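Long-range contacts in putative succinylglutamate desuccinylase / aspartoacylase (Shewanella amazonensis, PDB 3FMC), which is probably a zinc-dependent hydrolase of the succinylglutamate desuccinylase/aspartoacylase family, thought to act on ester bonds: residues G174-K179 and H346-S351; Y290-A295 and G355-K360; E302-V307 and L317-R322. All coordinates share one frame; numbering follows the deposited sequence.

How the contacts relate
Following the chain from its N terminus, G174-K179 comes first, within the range of the catalytic domain, and waits for H346-S351, so contact 1 closes a long loop over more than 160 residues. Y290-A295 is met inside that loop, but its partner G355-K360 follows H346-S351; contacts 1 and 2 therefore cross. Contact 3, E302-V307 with L317-R322, closes a short loop that lies within both of the others. The three touch one another, contacts 1 and 2 through F347 and L358. Contact 1 fastens strand 176-184 to the end of strand 341-346, contact 2 pairs strands 290-294 and 357-363, and contact 3 pairs strands 299-303 and 316-321 of a small antiparallel sheet.

Contact 1: residues G174-K179 and H346-S351; sequences GPKSCK and HFASAS
K176 lays its CB over one face of the H346 imidazole, a CH-pi contact with CB 3.8 Å from the ring centroid and displaced toward the rim at CE1. The histidine is brought there by a chi1 of 73°, which sets CG between the backbone N and the carbonyl carbon. A bond to its own chain also fixes the ring: ND1 of H346 donates to F347 O at 2.7 Å, in the plane of the ring though well above that of the carbonyl. K176 bends at chi2 (-67°) and again at chi4 (62°), which carries its ammonium past the imidazole to the loop. There NZ of K176 reaches the backbone through two waters, one handing on to F347 O and the other to A348 O. P175 rests its CG on H346 O at 3.4 Å, and its CB approaches the methyl of A348. Beneath these side chains K176 and H346 form one antiparallel hydrogen-bonded pair: H346 N gives a sound bond to K176 O (2.9 Å), while K176 N to H346 O is weak at 3.3 Å. Y303 stacks on the H346 ring, and Y359 meets it at a steep angle. In the loop beyond, S349 OG and A350 N hydrogen-bond to E247 of a second subunit. The contact thus joins the start of strand 176-184 to the end of strand 341-346, where the chain leaves for strand 351-352.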
loop_
_atom_site.group_PDB
_atom_site.type_symbol
_atom_site.label_atom_id
_atom_site.label_comp_id
_atom_site.label_asym_id
_atom_site.label_seq_id
_atom_site.Cartn_x
_atom_site.Cartn_y
_atom_site.Cartn_z
ATOM N N GLY C 174 -0.334 11.378 -18.020
ATOM C CA GLY C 174 -0.723 9.985 -18.111
ATOM C C GLY C 174 0.341 9.165 -17.395
ATOM O O GLY C 174 1.191 9.715 -16.703
ATOM N N PRO C 175 0.245 7.831 -17.465
ATOM C CA PRO C 175 1.228 6.940 -16.829
ATOM C C PRO C 175 2.484 6.906 -17.705
ATOM O O PRO C 175 3.403 7.647 -17.418
ATOM C CB PRO C 175 0.481 5.606 -16.718
ATOM C CG PRO C 175 -0.533 5.643 -17.845
ATOM C CD PRO C 175 -0.943 7.093 -17.982
ATOM N N LYS C 176 2.568 6.010 -18.686
ATOM C CA LYS C 176 3.605 6.108 -19.763
ATOM C C LYS C 176 2.741 6.653 -20.882
ATOM O O LYS C 176 1.856 5.956 -21.397
ATOM C CB LYS C 176 4.218 4.788 -20.128
ATOM C CG LYS C 176 4.929 4.112 -18.971
ATOM C CD LYS C 176 6.178 4.851 -18.486
ATOM C CE LYS C 176 6.925 3.972 -17.484
ATOM N NZ LYS C 176 7.378 2.686 -18.140
ATOM N N SER C 177 2.935 7.927 -21.225
ATOM C CA SER C 177 1.974 8.592 -22.093
ATOM C C SER C 177 2.562 9.661 -23.013
ATOM O O SER C 177 3.552 10.286 -22.695
ATOM C CB SER C 177 0.930 9.260 -21.197
ATOM O OG SER C 177 -0.097 9.954 -21.857
ATOM N N CYS C 178 1.871 9.889 -24.121
ATOM C CA CYS C 178 2.196 11.018 -24.976
ATOM C C CYS C 178 1.386 12.199 -24.461
ATOM O O CYS C 178 0.567 12.073 -23.547
ATOM C CB CYS C 178 1.881 10.718 -26.469
ATOM S SG CYS C 178 0.216 10.601 -26.892
ATOM N N LYS C 179 1.668 13.386 -24.998
ATOM C CA LYS C 179 0.904 14.590 -24.642
ATOM C C LYS C 179 -0.445 14.537 -25.383
ATOM O O LYS C 179 -0.525 14.282 -26.591
ATOM C CB LYS C 179 1.674 15.867 -25.048
ATOM C CG LYS C 179 3.035 15.928 -24.473
ATOM C CD LYS C 179 3.729 17.251 -24.769
ATOM C CE LYS C 179 5.118 17.241 -24.237
ATOM N NZ LYS C 179 5.799 18.520 -24.521
ATOM N N HIS C 346 0.191 3.694 -21.936
ATOM C CA HIS C 346 0.216 2.311 -21.519
ATOM C C HIS C 346 0.601 2.198 -20.041
ATOM O O HIS C 346 1.164 3.113 -19.420
ATOM C CB HIS C 346 1.093 1.427 -22.450
ATOM C CG HIS C 346 2.581 1.621 -22.328
ATOM N ND1 HIS C 346 3.299 1.314 -21.182
ATOM C CD2 HIS C 346 3.499 2.001 -23.253
ATOM C CE1 HIS C 346 4.582 1.530 -21.402
ATOM N NE2 HIS C 346 4.741 1.916 -22.658
ATOM N N PHE C 347 0.359 1.000 -19.526
ATOM C CA PHE C 347 0.583 0.665 -18.128
ATOM C C PHE C 347 2.032 0.879 -17.792
ATOM O O PHE C 347 2.937 0.538 -18.580
ATOM C CB PHE C 347 0.127 -0.777 -17.905
ATOM C CG PHE C 347 0.044 -1.193 -16.457
ATOM C CD1 PHE C 347 -0.817 -0.561 -15.586
ATOM C CD2 PHE C 347 0.728 -2.333 -16.030
ATOM C CE1 PHE C 347 -0.947 -1.015 -14.273
ATOM C CE2 PHE C 347 0.610 -2.778 -14.729
ATOM C CZ PHE C 347 -0.219 -2.108 -13.857
ATOM N N ALA C 348 2.274 1.379 -16.575
ATOM C CA ALA C 348 3.625 1.745 -16.123
ATOM C C ALA C 348 4.488 0.627 -15.588
ATOM O O ALA C 348 5.651 0.857 -15.248
ATOM C CB ALA C 348 3.511 2.869 -15.070
ATOM N N SER C 349 3.933 -0.582 -15.497
ATOM C CA SER C 349 4.628 -1.738 -14.972
ATOM C C SER C 349 4.644 -2.836 -16.070
ATOM O O SER C 349 3.824 -2.819 -16.992
ATOM C CB SER C 349 3.901 -2.240 -13.717
ATOM O OG SER C 349 4.253 -3.569 -13.439
ATOM N N ALA C 350 5.627 -3.732 -15.993
ATOM C CA ALA C 350 5.803 -4.795 -16.981
ATOM C C ALA C 350 5.072 -6.085 -16.603
ATOM O O ALA C 350 5.143 -7.081 -17.332
ATOM C CB ALA C 350 7.303 -5.078 -17.181
ATOM N N SER C 351 4.414 -6.114 -15.453
ATOM C CA SER C 351 3.753 -7.346 -15.025
ATOM C C SER C 351 2.278 -7.073 -14.812
ATOM O O SER C 351 1.873 -6.153 -14.091
ATOM C CB SER C 351 4.439 -7.916 -13.795
ATOM O OG SER C 351 4.489 -6.970 -12.783
HETATM O O HOH W 1 5.810 0.449 -18.703
HETATM O O HOH W 2 8.274 1.035 -16.119
#

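Contact 2: residues Y290-A295 and G355-K360; sequences YRKFHA and GTELYK
Y290, its CG turned anti to the backbone N (chi1 -169°), brings the phenol end against the aliphatic chain of K360, which it crosses at about a right angle. K360 CB is 3.5 Å from Y290 OH, and its CD touches the same oxygen and CE2. With an alanine in place of Y290, the CB and CD of K360 would probably lose this aromatic support and the lysine chain would be freer to turn. K360 runs extended beside K292, pointing the same way, and their CG atoms meet at 4.1 Å. The alkyl part of K292 also passes E357 OE1, whose negative charge may temper the two neighbouring ammonium groups. A water links E357 OE1 to H294 NE2, while H294 ND1 bonds to W146 O of a third subunit. F293 and L358 lie side by side, L358 CD1 coming to the edge of the phenyl ring at CE2 (3.9 Å) and also packing on A295 CB.

The backbone sets these positions. F293 N donates to Y359 O at 2.9 Å, and F293 O is gripped twice, by L358 N at 2.8 Å and by Y359 N at 3.2 Å. Further along, A295 N to T356 O and G355 N to A295 O hold the end of the pairing. Outside it, F293 packs on L317, and Y359 OH bonds to G305 O. Strands 290-294 and 357-360 are thus antiparallel, their axes at 151°, and the two successive residues L358 and Y359 opposite F293 make a classic beta bulge.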
loop_
_atom_site.group_PDB
_atom_site.type_symbol
_atom_site.label_atom_id
_atom_site.label_comp_id
_atom_site.label_asym_id
_atom_site.label_seq_id
_atom_site.Cartn_x
_atom_site.Cartn_y
_atom_site.Cartn_z
ATOM N N TYR C 290 -12.405 6.577 -27.679
ATOM C CA TYR C 290 -11.195 6.388 -26.873
ATOM C C TYR C 290 -11.410 5.074 -26.112
ATOM O O TYR C 290 -12.306 4.991 -25.262
ATOM C CB TYR C 290 -10.993 7.587 -25.938
ATOM C CG TYR C 290 -9.662 7.682 -25.212
ATOM C CD1 TYR C 290 -8.466 7.350 -25.831
ATOM C CD2 TYR C 290 -9.603 8.163 -23.891
ATOM C CE1 TYR C 290 -7.238 7.462 -25.149
ATOM C CE2 TYR C 290 -8.395 8.323 -23.224
ATOM C CZ TYR C 290 -7.212 7.981 -23.854
ATOM O OH TYR C 290 -5.997 8.124 -23.213
ATOM N N ARG C 291 -10.658 4.055 -26.489
ATOM C CA ARG C 291 -10.812 2.683 -26.018
ATOM C C ARG C 291 -9.725 2.197 -25.060
ATOM O O ARG C 291 -8.554 2.543 -25.205
ATOM C CB ARG C 291 -10.788 1.757 -27.249
ATOM C CG ARG C 291 -11.746 2.177 -28.375
ATOM C CD ARG C 291 -13.176 2.294 -27.928
ATOM N NE ARG C 291 -13.729 1.043 -27.387
ATOM C CZ ARG C 291 -14.233 0.039 -28.118
ATOM N NH1 ARG C 291 -14.256 0.096 -29.450
ATOM N NH2 ARG C 291 -14.709 -1.053 -27.509
ATOM N N LYS C 292 -10.130 1.340 -24.131
ATOM C CA LYS C 292 -9.264 0.738 -23.142
ATOM C C LYS C 292 -9.001 -0.708 -23.579
ATOM O O LYS C 292 -9.935 -1.502 -23.785
ATOM C CB LYS C 292 -9.934 0.759 -21.770
ATOM C CG LYS C 292 -10.249 2.143 -21.237
ATOM C CD LYS C 292 -11.128 2.084 -20.010
ATOM C CE LYS C 292 -11.636 3.415 -19.581
ATOM N NZ LYS C 292 -12.416 3.346 -18.273
ATOM N N PHE C 293 -7.742 -1.016 -23.746
ATOM C CA PHE C 293 -7.295 -2.344 -24.091
ATOM C C PHE C 293 -6.751 -3.049 -22.821
ATOM O O PHE C 293 -5.697 -2.661 -22.268
ATOM C CB PHE C 293 -6.259 -2.313 -25.208
ATOM C CG PHE C 293 -5.844 -3.690 -25.656
ATOM C CD1 PHE C 293 -6.609 -4.377 -26.575
ATOM C CD2 PHE C 293 -4.746 -4.326 -25.103
ATOM C CE1 PHE C 293 -6.251 -5.685 -26.971
ATOM C CE2 PHE C 293 -4.396 -5.624 -25.492
ATOM C CZ PHE C 293 -5.145 -6.288 -26.417
ATOM N N HIS C 294 -7.466 -4.095 -22.373
ATOM C CA HIS C 294 -7.104 -4.870 -21.154
ATOM C C HIS C 294 -6.363 -6.181 -21.473
ATOM O O HIS C 294 -6.621 -6.812 -22.503
ATOM C CB HIS C 294 -8.373 -5.163 -20.323
ATOM C CG HIS C 294 -9.165 -3.932 -19.973
ATOM N ND1 HIS C 294 -10.165 -3.436 -20.782
ATOM C CD2 HIS C 294 -9.091 -3.087 -18.921
ATOM C CE1 HIS C 294 -10.682 -2.353 -20.238
ATOM N NE2 HIS C 294 -10.049 -2.113 -19.109
ATOM N N ALA C 295 -5.465 -6.618 -20.588
ATOM C CA ALA C 295 -4.715 -7.826 -20.812
ATOM C C ALA C 295 -5.696 -9.028 -20.923
ATOM O O ALA C 295 -6.499 -9.250 -20.015
ATOM C CB ALA C 295 -3.707 -8.055 -19.670
ATOM N N GLY C 355 -6.863 -8.762 -17.269
ATOM C CA GLY C 355 -7.708 -7.612 -17.056
ATOM C C GLY C 355 -7.002 -6.308 -16.728
ATOM O O GLY C 355 -7.628 -5.279 -16.768
ATOM N N THR C 356 -5.695 -6.331 -16.455
ATOM C CA THR C 356 -4.989 -5.094 -16.184
ATOM C C THR C 356 -5.070 -4.223 -17.433
ATOM O O THR C 356 -4.968 -4.738 -18.553
ATOM C CB THR C 356 -3.532 -5.307 -15.755
ATOM O OG1 THR C 356 -3.498 -6.209 -14.656
ATOM C CG2 THR C 356 -2.925 -3.932 -15.341
ATOM N N GLU C 357 -5.316 -2.923 -17.260
ATOM C CA GLU C 357 -5.454 -2.048 -18.429
ATOM C C GLU C 357 -4.071 -1.821 -19.036
ATOM O O GLU C 357 -3.204 -1.181 -18.441
ATOM C CB GLU C 357 -6.102 -0.746 -18.050
ATOM C CG GLU C 357 -6.368 0.211 -19.239
ATOM C CD GLU C 357 -6.707 1.610 -18.765
ATOM O OE1 GLU C 357 -7.826 1.868 -18.255
ATOM O OE2 GLU C 357 -5.835 2.464 -18.919
ATOM N N LEU C 358 -3.877 -2.358 -20.225
ATOM C CA LEU C 358 -2.588 -2.263 -20.918
ATOM C C LEU C 358 -2.395 -0.938 -21.654
ATOM O O LEU C 358 -1.349 -0.323 -21.510
ATOM C CB LEU C 358 -2.370 -3.432 -21.891
ATOM C CG LEU C 358 -1.873 -4.750 -21.332
ATOM C CD1 LEU C 358 -2.003 -5.836 -22.430
ATOM C CD2 LEU C 358 -0.412 -4.629 -20.813
ATOM N N TYR C 359 -3.377 -0.513 -22.427
ATOM C CA TYR C 359 -3.298 0.738 -23.167
ATOM C C TYR C 359 -4.627 1.435 -23.240
ATOM O O TYR C 359 -5.651 0.806 -23.052
ATOM C CB TYR C 359 -2.917 0.462 -24.650
ATOM C CG TYR C 359 -1.446 0.217 -25.015
ATOM C CD1 TYR C 359 -0.849 -1.020 -24.828
ATOM C CD2 TYR C 359 -0.689 1.205 -25.642
ATOM C CE1 TYR C 359 0.457 -1.271 -25.174
ATOM C CE2 TYR C 359 0.603 0.968 -26.032
ATOM C CZ TYR C 359 1.183 -0.270 -25.810
ATOM O OH TYR C 359 2.482 -0.522 -26.168
ATOM N N LYS C 360 -4.582 2.756 -23.444
ATOM C CA LYS C 360 -5.731 3.529 -23.922
ATOM C C LYS C 360 -5.358 3.990 -25.358
ATOM O O LYS C 360 -4.231 4.455 -25.613
ATOM C CB LYS C 360 -6.123 4.664 -23.018
ATOM C CG LYS C 360 -6.733 4.183 -21.701
ATOM C CD LYS C 360 -7.230 5.396 -20.944
ATOM C CE LYS C 360 -7.710 5.054 -19.636
ATOM N NZ LYS C 360 -8.349 6.293 -19.118
HETATM O O HOH W 3 -9.629 0.035 -17.385
#

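Contact 3: residues E302-V307 and L317-R322; sequences EYLGKV and LVNLLR
E302 and N319 lie side by side and point the same way, the glutamate with CG anti to the backbone N (chi1 179°) and the chain extended beyond it, the asparagine with CG anti to its carbonyl carbon (chi1 -75°). These torsions bring the carboxylate to the amide: ND2 of N319 donates to OE1 of E302 at 2.9 Å in a nearly straight bond. The acceptor lies in the amide plane of N319, and the hydrogen bond meets OE1 nearly along its C-O axis, although the carboxylate and amide planes are turned 50° apart. The other oxygen, OE2, takes a bond from L251 N of a second subunit, so both carboxylate oxygens have a donor. L304 crosses N319 at about a right angle, its CD1 3.7 Å from ND2 and close to OD1 as well, while its CB comes to 3.3 Å from L317 O. On the face of Y303 and V318 the side chains again run together, and V318 CG1 touches the tyrosine ring at CD1 (3.9 Å).

The backbones of E302 and N319 exchange two bonds of 3.0 Å, E302 N to N319 O and N319 N to E302 O. L317 O is then held by two donors from the same face of its plane, L304 N at 2.8 Å and G305 N at 2.9 Å, as the first strand ends. Y303 OH bonds to S349 O, which anchors this end of the sheet to the loop after strand 341-346. On the other side of strand 316-321, L317 and V318 both face L335 of strand 332-336 in a classic beta bulge, and strand 316-321 runs between 299-303 and 332-336 in a small antiparallel sheet.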
loop_
_atom_site.group_PDB
_atom_site.type_symbol
_atom_site.label_atom_id
_atom_site.label_comp_id
_atom_site.label_asym_id
_atom_site.label_seq_id
_atom_site.Cartn_x
_atom_site.Cartn_y
_atom_site.Cartn_z
ATOM N N GLU C 302 6.470 -6.706 -22.793
ATOM C CA GLU C 302 7.400 -5.841 -23.512
ATOM C C GLU C 302 6.495 -4.969 -24.386
ATOM O O GLU C 302 5.785 -5.478 -25.246
ATOM C CB GLU C 302 8.372 -6.666 -24.352
ATOM C CG GLU C 302 9.352 -5.841 -25.132
ATOM C CD GLU C 302 10.338 -6.710 -25.921
ATOM O OE1 GLU C 302 9.900 -7.671 -26.610
ATOM O OE2 GLU C 302 11.520 -6.392 -25.844
ATOM N N TYR C 303 6.488 -3.663 -24.163
ATOM C CA TYR C 303 5.560 -2.757 -24.868
ATOM C C TYR C 303 6.144 -2.479 -26.249
ATOM O O TYR C 303 7.268 -2.008 -26.350
ATOM C CB TYR C 303 5.355 -1.423 -24.070
ATOM C CG TYR C 303 4.606 -1.710 -22.797
ATOM C CD1 TYR C 303 3.221 -1.801 -22.798
ATOM C CD2 TYR C 303 5.275 -1.989 -21.622
ATOM C CE1 TYR C 303 2.513 -2.124 -21.644
ATOM C CE2 TYR C 303 4.577 -2.325 -20.445
ATOM C CZ TYR C 303 3.199 -2.390 -20.476
ATOM O OH TYR C 303 2.501 -2.776 -19.348
ATOM N N LEU C 304 5.377 -2.770 -27.291
ATOM C CA LEU C 304 5.837 -2.510 -28.683
ATOM C C LEU C 304 5.187 -1.282 -29.293
ATOM O O LEU C 304 5.828 -0.550 -30.039
ATOM C CB LEU C 304 5.570 -3.735 -29.546
ATOM C CG LEU C 304 6.159 -5.059 -29.056
ATOM C CD1 LEU C 304 5.666 -6.248 -29.888
ATOM C CD2 LEU C 304 7.666 -5.010 -28.971
ATOM N N GLY C 305 3.925 -1.044 -28.999
ATOM C CA GLY C 305 3.185 0.117 -29.538
ATOM C C GLY C 305 3.706 1.348 -28.842
ATOM O O GLY C 305 3.603 1.458 -27.621
ATOM N N LYS C 306 4.289 2.280 -29.604
ATOM C CA LYS C 306 4.872 3.487 -29.001
ATOM C C LYS C 306 3.787 4.556 -28.863
ATOM O O LYS C 306 2.985 4.781 -29.754
ATOM C CB LYS C 306 6.049 4.015 -29.828
ATOM C CG LYS C 306 7.153 2.950 -29.967
ATOM C CD LYS C 306 7.903 2.718 -28.660
ATOM C CE LYS C 306 8.887 1.597 -28.763
ATOM N NZ LYS C 306 9.833 1.633 -27.615
ATOM N N VAL C 307 3.749 5.209 -27.714
ATOM C CA VAL C 307 2.711 6.197 -27.477
ATOM C C VAL C 307 2.779 7.378 -28.468
ATOM O O VAL C 307 3.850 7.837 -28.810
ATOM C CB VAL C 307 2.702 6.690 -26.043
ATOM C CG1 VAL C 307 2.391 5.500 -25.076
ATOM C CG2 VAL C 307 3.997 7.409 -25.697
ATOM N N LEU C 317 1.154 -4.960 -30.505
ATOM C CA LEU C 317 1.010 -4.021 -29.429
ATOM C C LEU C 317 2.026 -4.342 -28.315
ATOM O O LEU C 317 2.714 -3.440 -27.829
ATOM C CB LEU C 317 -0.417 -4.072 -28.929
ATOM C CG LEU C 317 -0.896 -2.973 -28.043
ATOM C CD1 LEU C 317 -0.838 -1.640 -28.799
ATOM C CD2 LEU C 317 -2.327 -3.327 -27.558
ATOM N N VAL C 318 2.098 -5.616 -27.904
ATOM C CA VAL C 318 3.055 -6.069 -26.905
ATOM C C VAL C 318 3.459 -7.524 -27.161
ATOM O O VAL C 318 2.742 -8.287 -27.820
ATOM C CB VAL C 318 2.517 -6.037 -25.400
ATOM C CG1 VAL C 318 1.787 -4.717 -25.032
ATOM C CG2 VAL C 318 1.620 -7.250 -25.061
ATOM N N ASN C 319 4.617 -7.874 -26.630
ATOM C CA ASN C 319 5.000 -9.265 -26.485
ATOM C C ASN C 319 4.606 -9.627 -25.055
ATOM O O ASN C 319 4.856 -8.863 -24.130
ATOM C CB ASN C 319 6.456 -9.481 -26.688
ATOM C CG ASN C 319 6.833 -9.416 -28.148
ATOM O OD1 ASN C 319 6.077 -9.875 -28.998
ATOM N ND2 ASN C 319 7.956 -8.802 -28.443
ATOM N N LEU C 320 3.978 -10.781 -24.916
ATOM C CA LEU C 320 3.533 -11.324 -23.634
ATOM C C LEU C 320 4.397 -12.579 -23.367
ATOM O O LEU C 320 4.291 -13.587 -24.059
ATOM C CB LEU C 320 2.041 -11.623 -23.664
ATOM C CG LEU C 320 1.414 -12.045 -22.330
ATOM C CD1 LEU C 320 1.429 -10.867 -21.351
ATOM C CD2 LEU C 320 0.010 -12.624 -22.519
ATOM N N LEU C 321 5.236 -12.480 -22.334
ATOM C CA LEU C 321 6.223 -13.479 -21.961
ATOM C C LEU C 321 5.765 -14.250 -20.726
ATOM O O LEU C 321 5.407 -13.666 -19.699
ATOM C CB LEU C 321 7.560 -12.796 -21.687
ATOM C CG LEU C 321 8.743 -13.666 -21.261
ATOM C CD1 LEU C 321 9.189 -14.607 -22.436
ATOM C CD2 LEU C 321 9.900 -12.779 -20.718
ATOM N N ARG C 322 5.799 -15.570 -20.848
ATOM C CA ARG C 322 5.311 -16.487 -19.805
ATOM C C ARG C 322 6.320 -17.598 -19.529
ATOM O O ARG C 322 6.280 -18.688 -20.146
ATOM C CB ARG C 322 3.957 -17.086 -20.259
ATOM C CG ARG C 322 2.754 -16.120 -20.324
ATOM C CD ARG C 322 2.315 -15.632 -18.960
ATOM N NE ARG C 322 1.797 -16.763 -18.186
ATOM C CZ ARG C 322 0.520 -17.059 -18.030
ATOM N NH1 ARG C 322 -0.422 -16.265 -18.493
ATOM N NH2 ARG C 322 0.192 -18.176 -17.377
#